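Local coordinates for protein ESSC (Geobacillus thermodenitrificans, PDB 5FWH) that serves as an FtsK/SpoIIIE-type ATPase component of the bacterial type VII secretion apparatus, here represented by its N-terminal forkhead-associated region, at residues Ala114-Thr119 / Met166-Ile171. Numbering follows the deposited sequence.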
# COMPACT_ATOMS: atom_id res chain seq x y z
N ALA A 114 4.55 17.29 9.91
CA ALA A 114 3.79 16.60 8.85
C ALA A 114 2.31 16.76 9.04
O ALA A 114 1.82 16.65 10.17
CB ALA A 114 4.13 15.12 8.83
N ASP A 115 1.60 17.05 7.97
CA ASP A 115 0.11 17.03 8.01
C ASP A 115 -0.45 15.61 8.29
O ASP A 115 -1.51 15.44 8.91
CB ASP A 115 -0.45 17.59 6.70
CG ASP A 115 0.04 19.01 6.41
OD1 ASP A 115 -0.58 19.94 6.98
OD2 ASP A 115 1.03 19.21 5.63
N ILE A 116 0.21 14.59 7.75
CA ILE A 116 -0.11 13.21 8.06
C ILE A 116 1.17 12.56 8.48
O ILE A 116 2.10 12.50 7.69
CB ILE A 116 -0.70 12.43 6.87
CG1 ILE A 116 -1.99 13.12 6.36
CG2 ILE A 116 -0.97 10.98 7.26
CD1 ILE A 116 -2.55 12.39 5.15
N GLU A 117 1.19 12.03 9.71
CA GLU A 117 2.41 11.46 10.30
C GLU A 117 2.49 9.95 10.14
O GLU A 117 1.58 9.21 10.56
CB GLU A 117 2.55 11.81 11.77
CG GLU A 117 3.05 13.24 11.98
CD GLU A 117 3.26 13.57 13.46
OE1 GLU A 117 2.25 13.96 14.11
OE2 GLU A 117 4.43 13.46 13.95
N THR A 118 3.60 9.50 9.54
CA THR A 118 3.81 8.10 9.28
C THR A 118 5.31 7.82 9.07
O THR A 118 6.04 8.64 8.50
CB THR A 118 3.01 7.61 8.04
OG1 THR A 118 3.48 6.34 7.60
CG2 THR A 118 3.11 8.60 6.82
N THR A 119 5.72 6.65 9.53
CA THR A 119 7.03 6.11 9.23
C THR A 119 6.94 5.23 7.98
O THR A 119 7.91 4.61 7.65
CB THR A 119 7.56 5.24 10.39
OG1 THR A 119 6.83 4.01 10.48
CG2 THR A 119 7.46 5.97 11.71
N MSE A 166 -0.52 1.40 3.56
CA MSE A 166 -1.44 2.56 3.50
C MSE A 166 -2.00 2.84 2.10
O MSE A 166 -1.38 2.50 1.15
CB MSE A 166 -0.59 3.71 4.04
CG MSE A 166 -0.34 3.77 5.60
SE MSE A 166 0.41 5.59 5.88
CE MSE A 166 -1.26 6.47 6.41
N GLN A 167 -3.15 3.49 1.98
CA GLN A 167 -3.67 4.00 0.70
C GLN A 167 -4.24 5.36 0.84
O GLN A 167 -4.85 5.66 1.87
CB GLN A 167 -4.80 3.17 0.22
CG GLN A 167 -4.45 1.75 -0.01
CD GLN A 167 -5.72 0.95 -0.08
OE1 GLN A 167 -5.94 0.01 0.73
NE2 GLN A 167 -6.62 1.38 -1.01
N PHE A 168 -4.01 6.20 -0.19
CA PHE A 168 -4.46 7.59 -0.25
C PHE A 168 -5.24 7.77 -1.52
O PHE A 168 -4.74 7.41 -2.60
CB PHE A 168 -3.30 8.56 -0.29
CG PHE A 168 -2.32 8.38 0.86
CD1 PHE A 168 -1.36 7.39 0.80
CD2 PHE A 168 -2.33 9.23 1.92
CE1 PHE A 168 -0.42 7.22 1.80
CE2 PHE A 168 -1.46 9.04 2.98
CZ PHE A 168 -0.50 8.03 2.90
N VAL A 169 -6.49 8.25 -1.41
CA VAL A 169 -7.36 8.46 -2.60
C VAL A 169 -8.08 9.78 -2.45
O VAL A 169 -8.71 10.01 -1.43
CB VAL A 169 -8.42 7.36 -2.80
CG1 VAL A 169 -9.04 7.46 -4.18
CG2 VAL A 169 -7.79 5.98 -2.66
N PHE A 170 -7.94 10.69 -3.43
CA PHE A 170 -8.80 11.86 -3.48
C PHE A 170 -10.19 11.34 -3.95
O PHE A 170 -10.35 10.74 -5.06
CB PHE A 170 -8.25 12.95 -4.41
CG PHE A 170 -7.23 13.86 -3.73
CD1 PHE A 170 -7.65 14.83 -2.84
CD2 PHE A 170 -5.87 13.68 -3.95
CE1 PHE A 170 -6.73 15.64 -2.21
CE2 PHE A 170 -4.93 14.47 -3.32
CZ PHE A 170 -5.36 15.46 -2.43
N ILE A 171 -11.17 11.52 -3.10
CA ILE A 171 -12.54 11.22 -3.49
C ILE A 171 -12.98 12.33 -4.45
O ILE A 171 -13.57 12.07 -5.48
CB ILE A 171 -13.50 11.29 -2.29
CG1 ILE A 171 -13.16 10.23 -1.23
CG2 ILE A 171 -14.94 11.16 -2.77
CD1 ILE A 171 -13.28 8.80 -1.68
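Ile116 meets Phe168, and Thr118 meets Met166, across the interior of a forkhead-associated (FHA) beta sandwich. Strand 116-117 belongs to one sheet and strand 166-170 to the sheet facing it. The backbones lie far apart, with 10.9 Å between the CA atoms of Ile116 and Phe168, and side chains bridge the distance. In both pairs the side chains point opposite ways and lie partly alongside each other.

The apolar contact is made by the end of the isoleucine. Ile116 CD1 comes to 4.1 Å from Phe168 CE2, at the ring edge and near the ring plane. The long branch is extended (chi2 178°), which carries its last methyl out to the ring. Phe123 meets the same ring edge-to-face, Val108 also packs on it, and Val178 touches both Ile116 and Phe168.

The second pair joins a hydroxyl-bearing side chain to a selenomethionine, which stands at position 166 in this crystal. The torsion about CG-SE (chi3 97°) leaves CE farther from Thr118 than SE, and SE itself makes the contact. Met166 SE lies 3.9 Å from Thr118 CB. The backbone N of Asn120, two residues on, donates a hydrogen bond to the buried Thr118 OG1. Thr118 OG1 also touches Met166 SE at 3.6 Å.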